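Local coordinates for oxysterol-binding protein homolog 3 (Saccharomyces cerevisiae, PDB 4IC4), which carries sterols and phospholipids in a hydrophobic pocket of its oxysterol-binding-protein-related domain and moves them between membranes through the cytosol, coupled to phosphoinositide, at residues K344-Q347 with L348-E351; D326-A329 with Y330-N334; S380-E383 with R384-K387; G314-P317 with P318-R322; L187-K190 with T191-E194. All blocks are in the same frame, centred on the assembly; numbering follows the deposited sequence.

Contact 1. Residues K344-Q347 with L348-E351; sequences KLEQ and LQRE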
loop_
_atom_site.group_PDB
_atom_site.type_symbol
_atom_site.label_atom_id
_atom_site.label_comp_id
_atom_site.label_asym_id
_atom_site.label_seq_id
_atom_site.Cartn_x
_atom_site.Cartn_y
_atom_site.Cartn_z
ATOM N N LYS A 344 9.956 0.399 -22.693
ATOM C CA LYS A 344 10.950 1.459 -22.789
ATOM C C LYS A 344 11.523 1.844 -21.425
ATOM O O LYS A 344 12.735 1.958 -21.269
ATOM C CB LYS A 344 10.345 2.691 -23.465
ATOM C CG LYS A 344 11.248 3.924 -23.458
ATOM C CD LYS A 344 12.594 3.660 -24.127
ATOM C CE LYS A 344 12.446 3.419 -25.619
ATOM N NZ LYS A 344 13.772 3.209 -26.267
ATOM N N LEU A 345 10.655 2.049 -20.440
ATOM C CA LEU A 345 11.126 2.415 -19.108
ATOM C C LEU A 345 12.003 1.319 -18.511
ATOM O O LEU A 345 13.023 1.603 -17.885
ATOM C CB LEU A 345 9.944 2.696 -18.178
ATOM C CG LEU A 345 9.473 4.147 -18.051
ATOM C CD1 LEU A 345 9.018 4.678 -19.399
ATOM C CD2 LEU A 345 8.347 4.216 -17.025
ATOM N N GLU A 346 11.604 0.065 -18.701
ATOM C CA GLU A 346 12.376 -1.053 -18.173
ATOM C C GLU A 346 13.742 -1.121 -18.845
ATOM O O GLU A 346 14.761 -1.361 -18.193
ATOM C CB GLU A 346 11.622 -2.366 -18.395
ATOM C CG GLU A 346 11.155 -3.041 -17.115
ATOM C CD GLU A 346 10.204 -2.182 -16.310
ATOM O OE1 GLU A 346 9.136 -1.812 -16.844
ATOM O OE2 GLU A 346 10.521 -1.878 -15.139
ATOM N N GLN A 347 13.753 -0.890 -20.153
ATOM C CA GLN A 347 14.977 -0.926 -20.938
ATOM C C GLN A 347 15.938 0.194 -20.528
ATOM O O GLN A 347 17.142 -0.026 -20.402
ATOM C CB GLN A 347 14.621 -0.816 -22.425
ATOM C CG GLN A 347 15.639 -1.411 -23.375
ATOM C CD GLN A 347 16.927 -0.629 -23.420
ATOM O OE1 GLN A 347 16.934 0.559 -23.746
ATOM N NE2 GLN A 347 18.030 -1.292 -23.099
ATOM N N LEU A 348 15.414 1.398 -20.318
ATOM C CA LEU A 348 16.267 2.512 -19.922
ATOM C C LEU A 348 16.909 2.230 -18.571
ATOM O O LEU A 348 18.082 2.529 -18.348
ATOM C CB LEU A 348 15.458 3.813 -19.843
ATOM C CG LEU A 348 14.932 4.360 -21.170
ATOM C CD1 LEU A 348 14.138 5.627 -20.896
ATOM C CD2 LEU A 348 16.089 4.651 -22.120
ATOM N N GLN A 349 16.132 1.656 -17.661
ATOM C CA GLN A 349 16.652 1.334 -16.341
ATOM C C GLN A 349 17.731 0.255 -16.415
ATOM O O GLN A 349 18.744 0.339 -15.719
ATOM C CB GLN A 349 15.517 0.880 -15.433
ATOM C CG GLN A 349 15.974 0.381 -14.085
ATOM C CD GLN A 349 14.822 0.213 -13.138
ATOM O OE1 GLN A 349 14.580 1.066 -12.287
ATOM N NE2 GLN A 349 14.083 -0.876 -13.294
ATOM N N ARG A 350 17.507 -0.754 -17.249
ATOM C CA ARG A 350 18.483 -1.822 -17.404
ATOM C C ARG A 350 19.794 -1.262 -17.959
ATOM O O ARG A 350 20.878 -1.658 -17.524
ATOM C CB ARG A 350 17.955 -2.910 -18.340
ATOM C CG ARG A 350 18.984 -3.992 -18.624
ATOM C CD ARG A 350 18.563 -5.344 -18.086
ATOM N NE ARG A 350 17.861 -6.136 -19.093
ATOM C CZ ARG A 350 18.435 -6.647 -20.180
ATOM N NH1 ARG A 350 19.728 -6.452 -20.409
ATOM N NH2 ARG A 350 17.716 -7.363 -21.034
ATOM N N GLU A 351 19.692 -0.343 -18.918
ATOM C CA GLU A 351 20.880 0.269 -19.511
ATOM C C GLU A 351 21.657 1.037 -18.449
ATOM O O GLU A 351 22.881 0.954 -18.386
ATOM C CB GLU A 351 20.491 1.220 -20.649
ATOM C CG GLU A 351 19.913 0.533 -21.873
ATOM C CD GLU A 351 20.935 -0.310 -22.612
ATOM O OE1 GLU A 351 20.554 -0.984 -23.592
ATOM O OE2 GLU A 351 22.120 -0.295 -22.219
HETATM O O HOH W 1 11.416 -1.541 -12.095
HETATM O O HOH W 2 14.701 -2.654 -15.690
#
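The amide of Q347 and the carboxylate of E351 meet one helical turn apart with their planes turned 66° against each other, so neither lies flat on the other. NE2 of Q347 is directed at OE1 of E351, modelled 2.6 Å away as a hydrogen bond; the same nitrogen sits too close to CG of E351, which makes its exact place doubtful. With CG anti to the backbone N (chi1 -155°) and the chain bent at chi2, Q347 runs forward along the helix to this carboxylate. If an alanine stood here, the E351 carboxylate would probably lose its amide neighbour and be freer to turn. A second flat pair, the carboxylate of E346 and the amide of Q349, points the same way with planes 70° apart. OE2 of E346 and NE2 of Q349 are 4.1 Å from each other; one water spans them, donating to OE2 and accepting from NE2, and another links NE2 to the backbone O of E346. CD of K344 packs against CG of L348 at 3.8 Å. All eight residues belong to helix 335-354, and E346 to R350 are part of the phosphatidylinositol 4-phosphate site. L345 packs on P325 and D326 of helix 325-331, while Q349 touches H146, another residue of that site, and its OE1 accepts from the backbone N of L124.

Contact 2. Residues D326-A329 with Y330-N334; sequences DIRA and YEEGN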
loop_
_atom_site.group_PDB
_atom_site.type_symbol
_atom_site.label_atom_id
_atom_site.label_comp_id
_atom_site.label_asym_id
_atom_site.label_seq_id
_atom_site.Cartn_x
_atom_site.Cartn_y
_atom_site.Cartn_z
ATOM N N ASP A 326 3.664 5.130 -19.092
ATOM C CA ASP A 326 3.016 3.849 -19.315
ATOM C C ASP A 326 1.774 3.720 -18.439
ATOM O O ASP A 326 0.718 3.290 -18.907
ATOM C CB ASP A 326 3.997 2.688 -19.081
ATOM C CG ASP A 326 4.733 2.765 -17.747
ATOM O OD1 ASP A 326 4.704 3.808 -17.055
ATOM O OD2 ASP A 326 5.377 1.751 -17.403
ATOM N N ILE A 327 1.888 4.122 -17.179
ATOM C CA ILE A 327 0.744 4.053 -16.282
ATOM C C ILE A 327 -0.359 4.992 -16.776
ATOM O O ILE A 327 -1.537 4.632 -16.773
ATOM C CB ILE A 327 1.127 4.449 -14.836
ATOM C CG1 ILE A 327 2.204 3.497 -14.297
ATOM C CG2 ILE A 327 -0.122 4.433 -13.946
ATOM C CD1 ILE A 327 2.565 3.720 -12.826
ATOM N N ARG A 328 0.026 6.189 -17.215
ATOM C CA ARG A 328 -0.949 7.166 -17.694
ATOM C C ARG A 328 -1.661 6.705 -18.962
ATOM O O ARG A 328 -2.884 6.790 -19.056
ATOM C CB ARG A 328 -0.275 8.520 -17.951
ATOM C CG ARG A 328 -1.252 9.628 -18.331
ATOM C CD ARG A 328 -2.203 9.936 -17.187
ATOM N NE ARG A 328 -1.474 10.384 -16.006
ATOM C CZ ARG A 328 -2.001 10.497 -14.791
ATOM N NH1 ARG A 328 -3.275 10.192 -14.580
ATOM N NH2 ARG A 328 -1.252 10.916 -13.782
ATOM N N ALA A 329 -0.895 6.219 -19.931
ATOM C CA ALA A 329 -1.481 5.750 -21.180
ATOM C C ALA A 329 -2.434 4.588 -20.909
ATOM O O ALA A 329 -3.520 4.518 -21.490
ATOM C CB ALA A 329 -0.381 5.321 -22.141
ATOM N N TYR A 330 -2.028 3.690 -20.015
ATOM C CA TYR A 330 -2.835 2.527 -19.657
ATOM C C TYR A 330 -4.125 2.973 -18.976
ATOM O O TYR A 330 -5.204 2.450 -19.259
ATOM C CB TYR A 330 -2.043 1.614 -18.715
ATOM C CG TYR A 330 -2.689 0.273 -18.448
ATOM C CD1 TYR A 330 -2.904 -0.637 -19.482
ATOM C CD2 TYR A 330 -3.050 -0.102 -17.153
ATOM C CE1 TYR A 330 -3.458 -1.891 -19.234
ATOM C CE2 TYR A 330 -3.606 -1.353 -16.894
ATOM C CZ TYR A 330 -3.804 -2.243 -17.938
ATOM O OH TYR A 330 -4.325 -3.490 -17.679
ATOM N N GLU A 331 -4.005 3.943 -18.076
ATOM C CA GLU A 331 -5.162 4.461 -17.361
ATOM C C GLU A 331 -6.175 5.019 -18.353
ATOM O O GLU A 331 -7.382 4.811 -18.208
ATOM C CB GLU A 331 -4.732 5.567 -16.388
ATOM C CG GLU A 331 -5.885 6.249 -15.663
ATOM C CD GLU A 331 -5.434 7.413 -14.799
ATOM O OE1 GLU A 331 -4.857 7.178 -13.713
ATOM O OE2 GLU A 331 -5.652 8.571 -15.210
ATOM N N GLU A 332 -5.677 5.710 -19.372
ATOM C CA GLU A 332 -6.550 6.322 -20.368
ATOM C C GLU A 332 -6.966 5.393 -21.505
ATOM O O GLU A 332 -7.548 5.836 -22.494
ATOM C CB GLU A 332 -5.888 7.591 -20.915
ATOM C CG GLU A 332 -5.390 8.497 -19.799
ATOM C CD GLU A 332 -4.911 9.854 -20.271
ATOM O OE1 GLU A 332 -4.431 9.960 -21.420
ATOM O OE2 GLU A 332 -4.999 10.814 -19.476
ATOM N N GLY A 333 -6.660 4.107 -21.369
ATOM C CA GLY A 333 -7.063 3.145 -22.382
ATOM C C GLY A 333 -6.208 2.989 -23.626
ATOM O O GLY A 333 -6.594 2.270 -24.547
ATOM N N ASN A 334 -5.059 3.655 -23.669
ATOM C CA ASN A 334 -4.167 3.545 -24.819
ATOM C C ASN A 334 -3.216 2.389 -24.507
ATOM O O ASN A 334 -2.065 2.599 -24.123
ATOM C CB ASN A 334 -3.386 4.848 -25.006
ATOM C CG ASN A 334 -4.288 6.069 -25.029
ATOM O OD1 ASN A 334 -5.196 6.172 -25.857
ATOM N ND2 ASN A 334 -4.040 7.004 -24.117
#
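This is a local helix-end contact, a Schellman motif closing helix 325-331, in which A329 meets N334 just before the chain enters helix 335-354. The evidence is a pair of backbone bonds: N of N334 reaches back to O of A329 at 2.8 Å, and N of G333 donates to O of Y330 at 3.1 Å. G333 has a positive phi of 83°, where a CB would collide with the oxygen of the residue before, which favours glycine. CB of N334 lies 4.2 Å from CB of A329. Upstream, the regular helical pattern holds, with N of E331 bonded to O of I327 at 2.9 Å.

The side chains add a charged pair along the helix. R328 and E331 run side by side; NH1 of R328 forms a salt bridge with OE2 of E331 at 2.9 Å, the carboxylate oxygen lying at the edge of the guanidinium and near its plane. As a hydrogen bond it is weak, bent to 127° at the proton. Bends at chi2 and chi3 curl the arginine round to this partner, and CD of R328 comes 3.7 Å from OE2 of E332.

OE2 of E331 is also paired with R31, and NH2 of R328 donates to the carbonyl oxygens of N306 and R322. The glutamate thus pairs with two arginines, which would be expected to favour its ionised form, while R328 is held through both terminal nitrogens by charged and neutral acceptors together.

Contact 3. Residues S380-E383 with R384-K387; sequences SYWE and RRKK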
loop_
_atom_site.group_PDB
_atom_site.type_symbol
_atom_site.label_atom_id
_atom_site.label_comp_id
_atom_site.label_asym_id
_atom_site.label_seq_id
_atom_site.Cartn_x
_atom_site.Cartn_y
_atom_site.Cartn_z
ATOM N N SER A 380 15.787 17.840 2.043
ATOM C CA SER A 380 14.762 16.830 2.275
ATOM C C SER A 380 13.697 17.012 1.199
ATOM O O SER A 380 13.633 18.059 0.554
ATOM C CB SER A 380 14.127 17.009 3.655
ATOM O OG SER A 380 13.395 18.223 3.733
ATOM N N TYR A 381 12.859 16.001 1.005
ATOM C CA TYR A 381 11.811 16.095 -0.001
ATOM C C TYR A 381 10.905 17.307 0.196
ATOM O O TYR A 381 10.698 18.094 -0.726
ATOM C CB TYR A 381 10.932 14.841 0.002
ATOM C CG TYR A 381 9.916 14.837 -1.119
ATOM C CD1 TYR A 381 10.268 14.400 -2.393
ATOM C CD2 TYR A 381 8.613 15.309 -0.915
ATOM C CE1 TYR A 381 9.351 14.426 -3.444
ATOM C CE2 TYR A 381 7.689 15.346 -1.959
ATOM C CZ TYR A 381 8.067 14.900 -3.222
ATOM O OH TYR A 381 7.177 14.921 -4.274
ATOM N N TRP A 382 10.359 17.455 1.397
ATOM C CA TRP A 382 9.439 18.553 1.647
ATOM C C TRP A 382 10.084 19.932 1.600
ATOM O O TRP A 382 9.423 20.904 1.233
ATOM C CB TRP A 382 8.692 18.317 2.962
ATOM C CG TRP A 382 7.887 17.047 2.921
ATOM C CD1 TRP A 382 8.093 15.923 3.665
ATOM C CD2 TRP A 382 6.789 16.752 2.045
ATOM N NE1 TRP A 382 7.198 14.943 3.306
ATOM C CE2 TRP A 382 6.386 15.424 2.313
ATOM C CE3 TRP A 382 6.109 17.479 1.058
ATOM C CZ2 TRP A 382 5.329 14.805 1.627
ATOM C CZ3 TRP A 382 5.058 16.863 0.375
ATOM C CH2 TRP A 382 4.681 15.538 0.666
ATOM N N GLU A 383 11.361 20.032 1.958
ATOM C CA GLU A 383 12.027 21.327 1.878
ATOM C C GLU A 383 12.279 21.685 0.412
ATOM O O GLU A 383 12.072 22.828 0.003
ATOM C CB GLU A 383 13.338 21.322 2.671
ATOM C CG GLU A 383 13.136 21.458 4.177
ATOM C CD GLU A 383 12.330 22.697 4.544
ATOM O OE1 GLU A 383 12.739 23.814 4.164
ATOM O OE2 GLU A 383 11.285 22.552 5.211
ATOM N N ARG A 384 12.718 20.708 -0.380
ATOM C CA ARG A 384 12.968 20.921 -1.805
ATOM C C ARG A 384 11.682 21.345 -2.516
ATOM O O ARG A 384 11.674 22.260 -3.336
ATOM C CB ARG A 384 13.458 19.626 -2.465
ATOM C CG ARG A 384 14.904 19.224 -2.207
ATOM C CD ARG A 384 15.070 17.754 -2.611
ATOM N NE ARG A 384 16.446 17.255 -2.617
ATOM C CZ ARG A 384 17.289 17.379 -3.639
ATOM N NH1 ARG A 384 18.515 16.881 -3.550
ATOM N NH2 ARG A 384 16.917 18.008 -4.746
ATOM N N ARG A 385 10.594 20.655 -2.200
ATOM C CA ARG A 385 9.305 20.921 -2.827
ATOM C C ARG A 385 8.871 22.380 -2.708
ATOM O O ARG A 385 8.286 22.942 -3.633
ATOM C CB ARG A 385 8.243 20.012 -2.208
ATOM C CG ARG A 385 6.950 19.902 -3.004
ATOM C CD ARG A 385 5.968 19.007 -2.265
ATOM N NE ARG A 385 4.780 18.659 -3.040
ATOM C CZ ARG A 385 3.769 19.479 -3.303
ATOM N NH1 ARG A 385 3.779 20.731 -2.859
ATOM N NH2 ARG A 385 2.729 19.033 -3.999
ATOM N N LYS A 386 9.172 22.986 -1.568
ATOM C CA LYS A 386 8.800 24.372 -1.308
ATOM C C LYS A 386 9.411 25.340 -2.320
ATOM O O LYS A 386 8.844 26.397 -2.599
ATOM C CB LYS A 386 9.237 24.749 0.108
ATOM C CG LYS A 386 8.430 25.855 0.758
ATOM C CD LYS A 386 8.704 25.891 2.257
ATOM C CE LYS A 386 8.427 24.532 2.900
ATOM N NZ LYS A 386 8.708 24.513 4.365
ATOM N N LYS A 387 10.559 24.972 -2.884
ATOM C CA LYS A 387 11.234 25.835 -3.847
ATOM C C LYS A 387 11.509 25.183 -5.199
ATOM O O LYS A 387 12.353 25.660 -5.956
ATOM C CB LYS A 387 12.555 26.331 -3.253
ATOM C CG LYS A 387 12.404 27.103 -1.948
ATOM C CD LYS A 387 13.757 27.529 -1.391
ATOM C CE LYS A 387 14.627 26.328 -1.047
ATOM N NZ LYS A 387 15.973 26.744 -0.559
#
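E383, R384 and R385 account for most of the buried surface, and each meets a different part of the short helix 381-386. E383 runs alongside K386, its OE2 3.3 Å from NZ in a salt bridge whose hydrogen bond is weak. With a glutamine at E383 the ammonium group of K386 would probably be left without this opposite charge. R384 lays its chain over the first turn: N donates to O of S380 at 3.0 Å, and CG passes 3.3 Å from that oxygen. S380 is the N-cap, its OG accepting from N of E383 at 3.2 Å and also hydrogen-bonded to O of G377.

The aliphatic part of R385 runs alongside W382. Its CG is anti to the backbone N (chi1 -164°) and the chain stays extended to NE, which carries CD to 3.5 Å from CZ3 of W382 and 4.1 Å from CE2 of Y381. The guanidinium and indole planes stand 39° apart, and the approach is oblique. Y381 in turn sets CD2 over the centre of the W382 ring, 3.7 Å above its plane.

The polar ends are met by other parts of the chain: R385 NE forms a salt bridge with E129, whose carboxylate also bonds to Y381 OH, and R384 NH2 forms one with D392. Through W382 and R385 the helix rests on I131 of strand 127-132; Y381 and W382 also cover I140 of strand 137-145.

Contact 4. Residues G314-P317 with P318-R322; sequences GNLP and PTDSR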
loop_
_atom_site.group_PDB
_atom_site.type_symbol
_atom_site.label_atom_id
_atom_site.label_comp_id
_atom_site.label_asym_id
_atom_site.label_seq_id
_atom_site.Cartn_x
_atom_site.Cartn_y
_atom_site.Cartn_z
ATOM N N GLY A 314 2.789 21.305 -11.135
ATOM C CA GLY A 314 4.005 22.098 -11.156
ATOM C C GLY A 314 4.894 21.977 -9.934
ATOM O O GLY A 314 5.922 22.644 -9.848
ATOM N N ASN A 315 4.515 21.106 -9.002
ATOM C CA ASN A 315 5.264 20.924 -7.758
ATOM C C ASN A 315 5.987 19.589 -7.639
ATOM O O ASN A 315 6.768 19.389 -6.711
ATOM C CB ASN A 315 4.314 21.043 -6.564
ATOM C CG ASN A 315 3.612 22.382 -6.504
ATOM O OD1 ASN A 315 2.442 22.468 -6.124
ATOM N ND2 ASN A 315 4.325 23.436 -6.867
ATOM N N LEU A 316 5.725 18.676 -8.561
ATOM C CA LEU A 316 6.338 17.356 -8.488
ATOM C C LEU A 316 7.738 17.236 -9.062
ATOM O O LEU A 316 8.113 17.962 -9.982
ATOM C CB LEU A 316 5.461 16.335 -9.216
ATOM C CG LEU A 316 4.009 16.145 -8.779
ATOM C CD1 LEU A 316 3.315 15.224 -9.776
ATOM C CD2 LEU A 316 3.960 15.567 -7.364
ATOM N N PRO A 317 8.543 16.325 -8.499
ATOM C CA PRO A 317 9.901 16.101 -8.993
ATOM C C PRO A 317 9.674 15.254 -10.252
ATOM O O PRO A 317 8.583 14.726 -10.457
ATOM C CB PRO A 317 10.546 15.301 -7.867
ATOM C CG PRO A 317 9.393 14.497 -7.345
ATOM C CD PRO A 317 8.283 15.525 -7.290
ATOM N N PRO A 318 10.692 15.107 -11.103
ATOM C CA PRO A 318 10.543 14.318 -12.331
ATOM C C PRO A 318 10.207 12.845 -12.116
ATOM O O PRO A 318 9.790 12.156 -13.045
ATOM C CB PRO A 318 11.905 14.470 -13.006
ATOM C CG PRO A 318 12.386 15.799 -12.518
ATOM C CD PRO A 318 11.996 15.789 -11.066
ATOM N N THR A 319 10.363 12.387 -10.879
ATOM C CA THR A 319 10.190 10.983 -10.524
ATOM C C THR A 319 8.850 10.476 -9.987
ATOM O O THR A 319 8.712 9.277 -9.737
ATOM C CB THR A 319 11.256 10.604 -9.477
ATOM O OG1 THR A 319 11.117 11.474 -8.346
ATOM C CG2 THR A 319 12.670 10.764 -10.045
ATOM N N ASP A 320 7.867 11.350 -9.802
ATOM C CA ASP A 320 6.592 10.901 -9.240
ATOM C C ASP A 320 5.846 9.907 -10.130
ATOM O O ASP A 320 5.842 10.035 -11.358
ATOM C CB ASP A 320 5.698 12.108 -8.955
ATOM C CG ASP A 320 4.548 11.777 -8.016
ATOM O OD1 ASP A 320 4.755 11.770 -6.783
ATOM O OD2 ASP A 320 3.432 11.521 -8.511
ATOM N N SER A 321 5.206 8.919 -9.509
ATOM C CA SER A 321 4.452 7.913 -10.259
ATOM C C SER A 321 3.387 8.537 -11.161
ATOM O O SER A 321 3.034 7.966 -12.193
ATOM C CB SER A 321 3.773 6.926 -9.306
ATOM O OG SER A 321 4.720 6.173 -8.569
ATOM N N ARG A 322 2.869 9.698 -10.775
ATOM C CA ARG A 322 1.847 10.364 -11.585
ATOM C C ARG A 322 2.396 10.824 -12.931
ATOM O O ARG A 322 1.627 11.156 -13.833
ATOM C CB ARG A 322 1.288 11.587 -10.862
ATOM C CG ARG A 322 0.575 11.298 -9.554
ATOM C CD ARG A 322 0.057 12.591 -8.958
ATOM N NE ARG A 322 -0.562 12.406 -7.649
ATOM C CZ ARG A 322 0.109 12.254 -6.512
ATOM N NH1 ARG A 322 1.436 12.261 -6.509
ATOM N NH2 ARG A 322 -0.552 12.112 -5.369
#
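Van der Waals contacts come first: L316 sets its two methyl branches against the carboxylate of D320, CD2 3.9 Å from CG and CD1 3.9 Å from OD2, and CG of P317 comes 3.6 Å from OG1 of T319, the two side chains crossing at about a right angle. The apolar contact is between neighbours, CB of P317 lying 3.5 Å from CD of the next proline, P318. P317 to D320 form a type I beta turn, in the loop between helices 300-305 and 325-331.

The polar bonds gather on D320. Its OD2 accepts from N of R322 at 3.0 Å, an Asx turn at the entry to 3-10 residues 321-322, and from NH1 of R322 at 2.9 Å in a salt bridge. NH1 arrives on the syn side, 26° out of the carboxylate plane; the backbone N comes from the opposite face. With CG anti to its backbone N (chi1 -163°), D320 presents its carboxylate to both donors.

OD1 meanwhile takes the backbone N of E129 in strand 127-132, and T319 OG1 pairs with T127 OG1. Gripped at both oxygens, the buried D320 carboxylate is fixed in rotation and probably stays ionised beside R322.

Contact 5. Residues L187-K190 with T191-E194; sequences LKFK and TTGE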
loop_
_atom_site.group_PDB
_atom_site.type_symbol
_atom_site.label_atom_id
_atom_site.label_comp_id
_atom_site.label_asym_id
_atom_site.label_seq_id
_atom_site.Cartn_x
_atom_site.Cartn_y
_atom_site.Cartn_z
ATOM N N LEU A 187 4.651 3.186 13.908
ATOM C CA LEU A 187 3.801 4.332 14.175
ATOM C C LEU A 187 4.243 5.028 15.457
ATOM O O LEU A 187 4.544 4.374 16.454
ATOM C CB LEU A 187 2.350 3.872 14.322
ATOM C CG LEU A 187 1.335 4.867 14.885
ATOM C CD1 LEU A 187 1.119 6.000 13.897
ATOM C CD2 LEU A 187 0.026 4.137 15.172
ATOM N N LYS A 188 4.290 6.352 15.415
ATOM C CA LYS A 188 4.659 7.145 16.583
ATOM C C LYS A 188 3.630 8.236 16.834
ATOM O O LYS A 188 3.279 8.992 15.930
ATOM C CB LYS A 188 6.026 7.810 16.389
ATOM C CG LYS A 188 6.347 8.841 17.469
ATOM C CD LYS A 188 7.641 9.583 17.193
ATOM C CE LYS A 188 7.883 10.657 18.242
ATOM N NZ LYS A 188 9.113 11.440 17.953
ATOM N N PHE A 189 3.135 8.302 18.064
ATOM C CA PHE A 189 2.195 9.346 18.459
ATOM C C PHE A 189 3.066 10.568 18.743
ATOM O O PHE A 189 3.952 10.510 19.593
ATOM C CB PHE A 189 1.463 8.957 19.747
ATOM C CG PHE A 189 0.245 8.107 19.538
ATOM C CD1 PHE A 189 -0.014 7.506 18.309
ATOM C CD2 PHE A 189 -0.651 7.897 20.586
ATOM C CE1 PHE A 189 -1.147 6.709 18.130
ATOM C CE2 PHE A 189 -1.780 7.106 20.417
ATOM C CZ PHE A 189 -2.031 6.510 19.189
ATOM N N LYS A 190 2.833 11.664 18.031
ATOM C CA LYS A 190 3.619 12.869 18.252
ATOM C C LYS A 190 3.061 13.645 19.437
ATOM O O LYS A 190 3.608 14.670 19.845
ATOM C CB LYS A 190 3.640 13.725 16.983
ATOM C CG LYS A 190 4.469 13.091 15.869
ATOM C CD LYS A 190 4.242 13.742 14.516
ATOM C CE LYS A 190 4.748 15.168 14.472
ATOM N NZ LYS A 190 4.524 15.762 13.127
ATOM N N THR A 191 1.973 13.133 20.000
ATOM C CA THR A 191 1.345 13.757 21.157
ATOM C C THR A 191 2.016 13.278 22.441
ATOM O O THR A 191 2.356 14.080 23.310
ATOM C CB THR A 191 -0.142 13.383 21.254
ATOM O OG1 THR A 191 -0.270 11.957 21.183
ATOM C CG2 THR A 191 -0.940 14.031 20.134
ATOM N N THR A 192 2.221 11.968 22.540
ATOM C CA THR A 192 2.803 11.354 23.736
ATOM C C THR A 192 4.102 10.595 23.501
ATOM O O THR A 192 4.805 10.242 24.451
ATOM C CB THR A 192 1.824 10.353 24.335
ATOM O OG1 THR A 192 1.610 9.300 23.385
ATOM C CG2 THR A 192 0.494 11.021 24.650
ATOM N N GLY A 193 4.406 10.313 22.242
ATOM C CA GLY A 193 5.611 9.568 21.934
ATOM C C GLY A 193 5.377 8.067 21.967
ATOM O O GLY A 193 6.297 7.294 21.703
ATOM N N GLU A 194 4.157 7.639 22.296
ATOM C CA GLU A 194 3.865 6.210 22.341
ATOM C C GLU A 194 4.094 5.616 20.956
ATOM O O GLU A 194 3.694 6.200 19.947
ATOM C CB GLU A 194 2.421 5.945 22.789
ATOM C CG GLU A 194 2.092 4.454 22.907
ATOM C CD GLU A 194 0.717 4.168 23.500
ATOM O OE1 GLU A 194 0.374 2.976 23.643
ATOM O OE2 GLU A 194 -0.025 5.120 23.825
#
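F189 lies alongside the hydroxyls of T191 and T192, its CB 3.8 Å from OG1 of T191 and 3.7 Å from OG1 of T192. The setting is the turn of a beta hairpin joining strand 177-189 to the antiparallel strand 195-199. Two backbone bonds define the closure: N of F189 donates to O of E194 at 2.9 Å, almost straight at 171°, and N of G193 donates to O of F189 at 2.7 Å. G193 has phi 88°, a backbone conformation that favours glycine, since a side chain would press on the oxygen of the residue before.

The T192 hydroxyl sits near the plane of the F189 ring, at its edge, 3.9 Å from CD2. The ring also meets that of F196, and the side chain of F189 touches P94 and A88, which joins the hairpin end to helices 94-104 and 83-88. E194 sends its OE1 to S225, and K190 gives NZ to the carbonyl oxygen of H157.

An ST turn lies within the hairpin turn: T192 places OG1 between its backbone N and carbonyl carbon (chi1 63°), where it accepts from N of E194 at 3.2 Å.

Contacts 1 and 2 sit on consecutive helices and touch directly: CD2 of L345 packs 3.7 Å from OD1 of D326. Contact 1 holds part of the phosphatidylinositol 4-phosphate site, and contact 2 borders it, the D326 side chain being about 5 Å from that of E346. Contact 4 is joined to contact 2 by a probable hydrogen bond, NH2 of R328 to O of R322 at 2.9 Å, and to contact 3 by packing of OH of Y381 on CD of P317 at 3.3 Å. Contacts 1, 2, 4 and 3 thus touch in succession. Contact 5 stands apart, its centre 42 Å from that of contact 1, across the centre of the chain.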